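Local coordinates for protein cucumber peeling cupredoxin (Cucumis sativus, PDB 1JER) that binds a single copper ion and, as a blue copper protein of the phytocyanin family, probably serves in electron transfer, at residues H47-C61 against Y87-K101. Numbering follows the deposited sequence. Where two conformers were deposited one is given.
Sequences HNVHEMETKQSFDAC and YFVCTVGTHCSNGQK. With CU (copper (II) ion), chain B.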
ATOM      1  N   HIS A  47      -1.478  -1.323  17.732  1.00 17.95           N
ATOM      2  CA  HIS A  47      -1.268   0.118  17.311  1.00 16.40           C
ATOM      3  C   HIS A  47      -2.084   0.309  16.031  1.00 16.50           C
ATOM      4  O   HIS A  47      -2.743  -0.591  15.536  1.00 20.01           O
ATOM      5  CB  HIS A  47       0.258   0.202  16.858  1.00 14.09           C
ATOM      6  CG  HIS A  47       1.165  -0.006  18.026  1.00 17.66           C
ATOM      7  ND1 HIS A  47       1.279   0.927  19.033  1.00 17.89           N
ATOM      8  CD2 HIS A  47       1.950  -1.072  18.382  1.00 20.47           C
ATOM      9  CE1 HIS A  47       2.136   0.469  19.957  1.00 17.74           C
ATOM     10  NE2 HIS A  47       2.554  -0.724  19.579  1.00 19.15           N
ATOM     11  N   ASN A  48      -1.942   1.490  15.426  1.00 14.25           N
ATOM     12  CA  ASN A  48      -2.559   1.688  14.111  1.00 17.04           C
ATOM     13  C   ASN A  48      -1.700   2.750  13.392  1.00 17.39           C
ATOM     14  O   ASN A  48      -0.668   3.161  13.968  1.00 15.22           O
ATOM     15  CB  ASN A  48      -4.007   2.099  14.194  1.00 16.71           C
ATOM     16  CG  ASN A  48      -4.231   3.351  15.020  1.00 19.70           C
ATOM     17  OD1 ASN A  48      -5.277   3.495  15.681  1.00 31.76           O
ATOM     18  ND2 ASN A  48      -3.286   4.224  15.050  1.00 12.88           N
ATOM     19  N   VAL A  49      -2.104   3.080  12.181  1.00 16.30           N
ATOM     20  CA  VAL A  49      -1.372   4.087  11.413  1.00 14.72           C
ATOM     21  C   VAL A  49      -2.403   5.036  10.783  1.00 16.25           C
ATOM     22  O   VAL A  49      -3.290   4.582  10.084  1.00 18.93           O
ATOM     23  CB  VAL A  49      -0.594   3.438  10.242  1.00 18.85           C
ATOM     24  CG1 VAL A  49       0.170   4.604   9.538  1.00 23.28           C
ATOM     25  CG2 VAL A  49       0.427   2.441  10.788  1.00 22.41           C
ATOM     26  N   HIS A  50      -2.239   6.322  11.096  1.00 17.28           N
ATOM     27  CA  HIS A  50      -3.160   7.320  10.554  1.00 19.90           C
ATOM     28  C   HIS A  50      -2.378   8.487  10.006  1.00 20.38           C
ATOM     29  O   HIS A  50      -1.437   8.993  10.604  1.00 20.76           O
ATOM     30  CB  HIS A  50      -4.070   7.800  11.721  0.63 19.98           C
ATOM     31  CG  HIS A  50      -4.965   8.936  11.390  0.63 24.13           C
ATOM     32  ND1 HIS A  50      -6.009   8.863  10.504  0.63 27.91           N
ATOM     33  CD2 HIS A  50      -4.995  10.214  11.880  0.63 28.11           C
ATOM     34  CE1 HIS A  50      -6.624  10.031  10.417  0.63 26.21           C
ATOM     35  NE2 HIS A  50      -6.027  10.866  11.243  0.63 26.10           N
ATOM     36  N   GLU A  51      -2.733   8.930   8.784  1.00 18.11           N
ATOM     37  CA  GLU A  51      -2.007  10.093   8.250  1.00 16.88           C
ATOM     38  C   GLU A  51      -2.689  11.369   8.671  1.00 22.15           C
ATOM     39  O   GLU A  51      -3.937  11.428   8.725  1.00 26.41           O
ATOM     40  CB  GLU A  51      -1.977   9.952   6.707  1.00 18.58           C
ATOM     41  CG  GLU A  51      -1.220  11.154   6.113  1.00 21.73           C
ATOM     42  CD  GLU A  51      -1.114  11.074   4.600  1.00 29.43           C
ATOM     43  OE1 GLU A  51      -1.666  10.175   3.965  1.00 31.69           O
ATOM     44  OE2 GLU A  51      -0.438  11.964   4.034  1.00 37.43           O
ATOM     45  N   MET A  52      -2.009  12.408   9.104  1.00 19.50           N
ATOM     46  CA  MET A  52      -2.651  13.655   9.504  1.00 18.70           C
ATOM     47  C   MET A  52      -2.436  14.709   8.363  1.00 29.58           C
ATOM     48  O   MET A  52      -1.428  14.653   7.684  1.00 27.11           O
ATOM     49  CB  MET A  52      -1.933  14.274  10.694  1.00 22.77           C
ATOM     50  CG  MET A  52      -1.380  13.317  11.712  1.00 34.61           C
ATOM     51  SD  MET A  52      -2.298  13.520  13.270  1.00 48.31           S
ATOM     52  CE  MET A  52      -3.827  12.714  12.773  1.00 29.62           C
ATOM     53  N   GLU A  53      -3.341  15.662   8.334  1.00 32.94           N
ATOM     54  CA  GLU A  53      -3.318  16.716   7.332  1.00 39.30           C
ATOM     55  C   GLU A  53      -2.290  17.805   7.596  1.00 34.33           C
ATOM     56  O   GLU A  53      -1.599  18.243   6.663  1.00 45.22           O
ATOM     57  CB  GLU A  53      -4.715  17.345   7.238  1.00 46.99           C
ATOM     58  CG  GLU A  53      -5.773  16.733   8.105  1.00 54.43           C
ATOM     59  CD  GLU A  53      -5.459  16.475   9.544  1.00 54.12           C
ATOM     60  OE1 GLU A  53      -5.506  17.387  10.396  1.00 37.73           O
ATOM     61  OE2 GLU A  53      -5.243  15.282   9.901  1.00 64.37           O
ATOM     62  N   THR A  54      -2.243  18.324   8.810  1.00 25.02           N
ATOM     63  CA  THR A  54      -1.470  19.493   9.172  1.00 26.58           C
ATOM     64  C   THR A  54      -0.456  19.207  10.258  1.00 28.21           C
ATOM     65  O   THR A  54      -0.681  18.316  11.081  1.00 30.63           O
ATOM     66  CB  THR A  54      -2.406  20.608   9.782  1.00 29.84           C
ATOM     67  OG1 THR A  54      -3.528  20.786   8.909  1.00 38.50           O
ATOM     68  CG2 THR A  54      -2.948  20.072  11.115  1.00 19.58           C
ATOM     69  N   LYS A  55       0.612  20.011  10.285  1.00 27.90           N
ATOM     70  CA  LYS A  55       1.651  19.902  11.271  1.00 27.33           C
ATOM     71  C   LYS A  55       1.137  20.198  12.688  1.00 24.04           C
ATOM     72  O   LYS A  55       1.666  19.699  13.669  1.00 23.65           O
ATOM     73  CB  LYS A  55       2.849  20.829  10.981  1.00 28.05           C
ATOM     74  CG  LYS A  55       3.939  20.654  12.048  1.00 38.63           C
ATOM     75  CD  LYS A  55       4.975  21.735  12.030  1.00 46.69           C
ATOM     76  CE  LYS A  55       5.773  21.770  13.343  1.00 52.08           C
ATOM     77  NZ  LYS A  55       6.250  20.385  13.699  1.00 69.80           N
ATOM     78  N   GLN A  56       0.179  21.126  12.736  1.00 29.45           N
ATOM     79  CA  GLN A  56      -0.342  21.583  14.055  1.00 29.98           C
ATOM     80  C   GLN A  56      -1.017  20.407  14.743  1.00 21.93           C
ATOM     81  O   GLN A  56      -0.701  20.117  15.900  1.00 26.51           O
ATOM     82  CB  GLN A  56      -1.304  22.740  13.823  1.00 39.50           C
ATOM     83  CG  GLN A  56      -0.681  24.075  13.513  1.00 53.46           C
ATOM     84  CD  GLN A  56       0.162  24.227  12.286  1.00 62.55           C
ATOM     85  OE1 GLN A  56      -0.263  24.187  11.117  1.00 59.33           O
ATOM     86  NE2 GLN A  56       1.468  24.533  12.491  1.00 76.75           N
ATOM     87  N   SER A  57      -1.891  19.723  13.999  1.00 19.50           N
ATOM     88  CA  SER A  57      -2.570  18.542  14.580  1.00 18.64           C
ATOM     89  C   SER A  57      -1.576  17.451  14.949  1.00 24.08           C
ATOM     90  O   SER A  57      -1.698  16.798  15.994  1.00 22.28           O
ATOM     91  CB  SER A  57      -3.521  17.977  13.504  1.00 20.88           C
ATOM     92  OG  SER A  57      -4.642  18.829  13.419  1.00 38.54           O
ATOM     93  N   PHE A  58      -0.622  17.182  14.046  1.00 21.48           N
ATOM     94  CA  PHE A  58       0.412  16.147  14.309  1.00 17.58           C
ATOM     95  C   PHE A  58       1.167  16.531  15.562  1.00 20.32           C
ATOM     96  O   PHE A  58       1.461  15.731  16.451  1.00 21.29           O
ATOM     97  CB  PHE A  58       1.410  16.265  13.103  1.00 18.90           C
ATOM     98  CG  PHE A  58       2.658  15.433  13.204  1.00 18.72           C
ATOM     99  CD1 PHE A  58       2.581  14.036  13.042  1.00 19.93           C
ATOM    100  CD2 PHE A  58       3.892  15.980  13.447  1.00 19.69           C
ATOM    101  CE1 PHE A  58       3.730  13.276  13.096  1.00 18.69           C
ATOM    102  CE2 PHE A  58       5.038  15.223  13.549  1.00 17.75           C
ATOM    103  CZ  PHE A  58       4.950  13.843  13.344  1.00 17.83           C
ATOM    104  N   ASP A  59       1.580  17.835  15.636  1.00 18.26           N
ATOM    105  CA  ASP A  59       2.365  18.238  16.790  1.00 20.38           C
ATOM    106  C   ASP A  59       1.578  18.061  18.088  1.00 22.86           C
ATOM    107  O   ASP A  59       2.086  17.690  19.141  1.00 22.55           O
ATOM    108  CB  ASP A  59       2.907  19.652  16.693  1.00 23.94           C
ATOM    109  CG  ASP A  59       4.068  19.847  15.730  1.00 31.47           C
ATOM    110  OD1 ASP A  59       4.677  18.865  15.276  1.00 30.90           O
ATOM    111  OD2 ASP A  59       4.391  21.032  15.413  1.00 35.76           O
ATOM    112  N   ALA A  60       0.289  18.367  18.017  1.00 20.73           N
ATOM    113  CA  ALA A  60      -0.467  18.315  19.282  1.00 19.57           C
ATOM    114  C   ALA A  60      -1.039  16.909  19.499  1.00 22.53           C
ATOM    115  O   ALA A  60      -1.767  16.779  20.509  1.00 19.74           O
ATOM    116  CB  ALA A  60      -1.691  19.259  19.089  1.00 17.68           C
ATOM    117  N   CYS A  61      -0.838  15.969  18.602  1.00 17.07           N
ATOM    118  CA  CYS A  61      -1.531  14.665  18.682  1.00 17.74           C
ATOM    119  C   CYS A  61      -3.030  14.889  18.832  1.00 19.71           C
ATOM    120  O   CYS A  61      -3.676  14.270  19.679  1.00 18.66           O
ATOM    121  CB  CYS A  61      -1.003  13.757  19.764  1.00 14.40           C
ATOM    122  SG  CYS A  61       0.772  13.332  19.525  1.00 19.02           S
ATOM    123  N   TYR A  87       2.676  13.295   7.484  1.00 16.42           N
ATOM    124  CA  TYR A  87       2.704  13.109   8.957  1.00 12.84           C
ATOM    125  C   TYR A  87       1.889  11.846   9.280  1.00 19.80           C
ATOM    126  O   TYR A  87       0.718  11.751   8.892  1.00 22.68           O
ATOM    127  CB  TYR A  87       1.850  14.311   9.521  1.00 15.70           C
ATOM    128  CG  TYR A  87       2.551  15.628   9.213  1.00 20.12           C
ATOM    129  CD1 TYR A  87       3.762  15.927   9.803  1.00 21.00           C
ATOM    130  CD2 TYR A  87       2.004  16.507   8.293  1.00 26.11           C
ATOM    131  CE1 TYR A  87       4.423  17.123   9.517  1.00 23.66           C
ATOM    132  CE2 TYR A  87       2.651  17.708   8.006  1.00 25.14           C
ATOM    133  CZ  TYR A  87       3.841  17.990   8.625  1.00 25.28           C
ATOM    134  OH  TYR A  87       4.497  19.179   8.324  1.00 29.87           O
ATOM    135  N   PHE A  88       2.478  10.934  10.028  1.00 17.69           N
ATOM    136  CA  PHE A  88       1.693   9.696  10.359  1.00 15.11           C
ATOM    137  C   PHE A  88       1.791   9.515  11.884  1.00 18.42           C
ATOM    138  O   PHE A  88       2.844   9.754  12.477  1.00 17.96           O
ATOM    139  CB  PHE A  88       2.388   8.499   9.719  1.00 17.16           C
ATOM    140  CG  PHE A  88       2.414   8.554   8.198  1.00 21.85           C
ATOM    141  CD1 PHE A  88       1.355   8.072   7.470  1.00 20.81           C
ATOM    142  CD2 PHE A  88       3.536   9.125   7.567  1.00 20.17           C
ATOM    143  CE1 PHE A  88       1.348   8.159   6.078  1.00 20.62           C
ATOM    144  CE2 PHE A  88       3.500   9.223   6.184  1.00 20.10           C
ATOM    145  CZ  PHE A  88       2.453   8.719   5.462  1.00 18.46           C
ATOM    146  N   VAL A  89       0.702   9.004  12.467  1.00 15.81           N
ATOM    147  CA  VAL A  89       0.785   8.798  13.929  1.00 14.28           C
ATOM    148  C   VAL A  89       0.034   7.488  14.246  1.00 17.13           C
ATOM    149  O   VAL A  89      -0.678   6.960  13.422  1.00 18.97           O
ATOM    150  CB  VAL A  89       0.023   9.922  14.670  1.00 16.78           C
ATOM    151  CG1 VAL A  89       0.679  11.277  14.388  1.00 19.69           C
ATOM    152  CG2 VAL A  89      -1.427   9.970  14.197  1.00 18.56           C
ATOM    153  N   CYS A  90       0.221   7.077  15.488  1.00 13.75           N
ATOM    154  CA  CYS A  90      -0.610   5.995  16.036  1.00 12.02           C
ATOM    155  C   CYS A  90      -1.622   6.702  16.977  1.00 14.33           C
ATOM    156  O   CYS A  90      -1.199   7.562  17.763  1.00 16.54           O
ATOM    157  CB  CYS A  90       0.294   5.102  16.946  1.00 14.56           C
ATOM    158  SG  CYS A  90      -0.799   3.835  17.729  1.00 18.11           S
ATOM    159  N   THR A  91      -2.899   6.415  16.805  1.00 16.33           N
ATOM    160  CA  THR A  91      -3.925   7.145  17.561  1.00 17.02           C
ATOM    161  C   THR A  91      -4.358   6.380  18.796  1.00 18.92           C
ATOM    162  O   THR A  91      -5.294   6.766  19.483  1.00 18.96           O
ATOM    163  CB  THR A  91      -5.152   7.478  16.708  1.00 19.12           C
ATOM    164  OG1 THR A  91      -5.820   6.301  16.298  1.00 21.39           O
ATOM    165  CG2 THR A  91      -4.758   8.236  15.438  1.00 19.78           C
ATOM    166  N   VAL A  92      -3.656   5.286  19.110  1.00 18.26           N
ATOM    167  CA  VAL A  92      -4.058   4.535  20.337  1.00 15.85           C
ATOM    168  C   VAL A  92      -3.563   5.253  21.553  1.00 18.52           C
ATOM    169  O   VAL A  92      -2.404   5.599  21.694  1.00 18.46           O
ATOM    170  CB  VAL A  92      -3.493   3.120  20.277  1.00 17.86           C
ATOM    171  CG1 VAL A  92      -3.564   2.408  21.617  1.00 22.45           C
ATOM    172  CG2 VAL A  92      -4.095   2.311  19.161  1.00 19.61           C
ATOM    173  N   GLY A  93      -4.479   5.452  22.549  1.00 17.00           N
ATOM    174  CA  GLY A  93      -4.045   5.972  23.813  1.00 17.38           C
ATOM    175  C   GLY A  93      -3.107   7.104  23.844  1.00 19.62           C
ATOM    176  O   GLY A  93      -3.391   8.183  23.254  1.00 19.85           O
ATOM    177  N   THR A  94      -1.985   6.992  24.550  1.00 19.44           N
ATOM    178  CA  THR A  94      -1.026   8.123  24.595  1.00 19.67           C
ATOM    179  C   THR A  94       0.170   7.870  23.684  1.00 18.54           C
ATOM    180  O   THR A  94       1.229   8.513  23.838  1.00 21.13           O
ATOM    181  CB  THR A  94      -0.482   8.252  26.050  1.00 22.03           C
ATOM    182  OG1 THR A  94       0.057   6.996  26.443  1.00 25.72           O
ATOM    183  CG2 THR A  94      -1.679   8.493  27.002  1.00 24.12           C
ATOM    184  N   HIS A  95       0.076   6.915  22.770  1.00 17.45           N
ATOM    185  CA  HIS A  95       1.258   6.546  21.966  1.00 17.66           C
ATOM    186  C   HIS A  95       1.819   7.728  21.194  1.00 21.06           C
ATOM    187  O   HIS A  95       3.035   7.938  21.105  1.00 18.07           O
ATOM    188  CB  HIS A  95       0.866   5.418  21.017  1.00 14.82           C
ATOM    189  CG  HIS A  95       0.475   4.168  21.738  1.00 16.73           C
ATOM    190  ND1 HIS A  95       0.240   2.999  21.086  1.00 16.64           N
ATOM    191  CD2 HIS A  95       0.283   3.912  23.054  1.00 17.66           C
ATOM    192  CE1 HIS A  95      -0.084   2.036  21.930  1.00 20.12           C
ATOM    193  NE2 HIS A  95      -0.064   2.579  23.153  1.00 16.90           N
ATOM    194  N   CYS A  96       0.933   8.536  20.591  1.00 17.63           N
ATOM    195  CA  CYS A  96       1.497   9.677  19.811  1.00 16.86           C
ATOM    196  C   CYS A  96       2.211  10.616  20.738  1.00 19.00           C
ATOM    197  O   CYS A  96       3.334  11.066  20.502  1.00 19.31           O
ATOM    198  CB  CYS A  96       0.320  10.340  19.095  1.00 16.10           C
ATOM    199  SG  CYS A  96       0.701  11.837  18.168  1.00 18.62           S
ATOM    200  N   SER A  97       1.605  10.952  21.905  1.00 18.54           N
ATOM    201  CA  SER A  97       2.337  11.872  22.792  1.00 20.15           C
ATOM    202  C   SER A  97       3.669  11.294  23.282  1.00 20.61           C
ATOM    203  O   SER A  97       4.470  12.100  23.741  1.00 23.78           O
ATOM    204  CB  SER A  97       1.502  12.080  24.102  1.00 20.92           C
ATOM    205  OG  SER A  97       0.285  12.683  23.730  1.00 31.57           O
ATOM    206  N   ASN A  98       3.828   9.996  23.279  1.00 18.62           N
ATOM    207  CA  ASN A  98       5.010   9.300  23.725  1.00 20.68           C
ATOM    208  C   ASN A  98       5.987   9.047  22.603  1.00 23.64           C
ATOM    209  O   ASN A  98       6.998   8.363  22.714  1.00 22.54           O
ATOM    210  CB  ASN A  98       4.624   8.012  24.471  1.00 23.63           C
ATOM    211  CG  ASN A  98       4.189   8.397  25.907  1.00 31.62           C
ATOM    212  OD1 ASN A  98       3.118   8.029  26.349  1.00 38.13           O
ATOM    213  ND2 ASN A  98       5.031   9.185  26.557  1.00 34.39           N
ATOM    214  N   GLY A  99       5.745   9.706  21.436  1.00 22.65           N
ATOM    215  CA  GLY A  99       6.756   9.606  20.368  1.00 21.84           C
ATOM    216  C   GLY A  99       6.448   8.692  19.230  1.00 20.40           C
ATOM    217  O   GLY A  99       7.301   8.478  18.315  1.00 17.49           O
ATOM    218  N   GLN A 100       5.284   8.047  19.208  1.00 16.18           N
ATOM    219  CA  GLN A 100       4.988   7.153  18.083  1.00 17.89           C
ATOM    220  C   GLN A 100       4.313   8.004  16.988  1.00 20.51           C
ATOM    221  O   GLN A 100       3.107   7.982  16.801  1.00 17.38           O
ATOM    222  CB  GLN A 100       4.096   5.980  18.432  1.00 14.21           C
ATOM    223  CG  GLN A 100       3.989   4.938  17.351  1.00 13.87           C
ATOM    224  CD  GLN A 100       3.192   3.711  17.752  1.00 17.95           C
ATOM    225  OE1 GLN A 100       2.436   3.740  18.732  1.00 18.70           O
ATOM    226  NE2 GLN A 100       3.377   2.618  17.038  1.00 19.42           N
ATOM    227  N   LYS A 101       5.172   8.750  16.304  1.00 17.82           N
ATOM    228  CA  LYS A 101       4.651   9.639  15.215  1.00 14.27           C
ATOM    229  C   LYS A 101       5.873   9.870  14.284  1.00 18.61           C
ATOM    230  O   LYS A 101       7.021   9.716  14.717  1.00 16.79           O
ATOM    231  CB  LYS A 101       4.270  10.987  15.871  1.00 16.58           C
ATOM    232  CG  LYS A 101       5.436  11.640  16.598  1.00 18.63           C
ATOM    233  CD  LYS A 101       4.957  12.697  17.581  1.00 21.95           C
ATOM    234  CE  LYS A 101       3.974  13.664  16.964  1.00 25.85           C
ATOM    235  NZ  LYS A 101       3.758  14.872  17.868  1.00 23.24           N
TER
HETATM  236 CU    CU B 138       0.503   2.727  19.078  1.00 17.32          CU
HETATM  237  O   HOH W   1       0.232  14.170   5.799  1.00 27.70           O
HETATM  238  O   HOH W   2       5.800  16.832  17.337  1.00 39.91           O
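His-47 meets Cys-90, His-95 and Gln-100 at the copper ion, so one ligand comes from 47-61 and three from 87-101. The bond from copper to Cys-90 SG is 2.2 Å, and the amide oxygen Gln-100 OE1 lies equally near. The imidazoles of His-47 and His-95 both bind through ND1; the two rings meet rim to rim, their planes 54° apart. Gln-100 turns its amide 81° from the His-47 ring and sets NE2 over the rim of one ring face, while Cys-90 SG lies at the ring edge. With SG anti to the backbone N, Cys-90 SG also accepts hydrogen bonds from the backbone N-H groups of Asn-48 and Val-92, Asn-48 N being 3.5 Å from SG; these bonds would probably temper the thiolate charge.

Strands 50-52 and 87-89 pair antiparallel: His-50 N to Val-89 O is 2.9 Å and Val-89 N to His-50 O 2.8 Å. On the side of the sheet carrying Met-52, Tyr-87 and Val-89, helix 55-60 packs through Phe-58. Tyr-87 CD1 sits over one face of the Phe-58 ring and Lys-101 CE over the centre of the other, 3.8 Å from the ring centroid. The bend of Lys-101 at chi3 (-49°) carries NZ onward to Phe-58 O, 2.8 Å away, where it and Cys-61 N approach from opposite faces of the carbonyl plane. A water links NZ to Asp-59 OD1. Lys-55 CA lies over a face of Tyr-87.

Beyond the helix, in a Schellman motif, Cys-61 forms a disulfide with Cys-96 (SG-SG 2.0 Å), tying the helix end to the ligand loop. Two histidines, a cysteine and an axial glutamine, with three of the four ligands on the loop joining the last two strands of the Greek-key beta-sandwich, are characteristic of the type 1 copper site of stellacyanins.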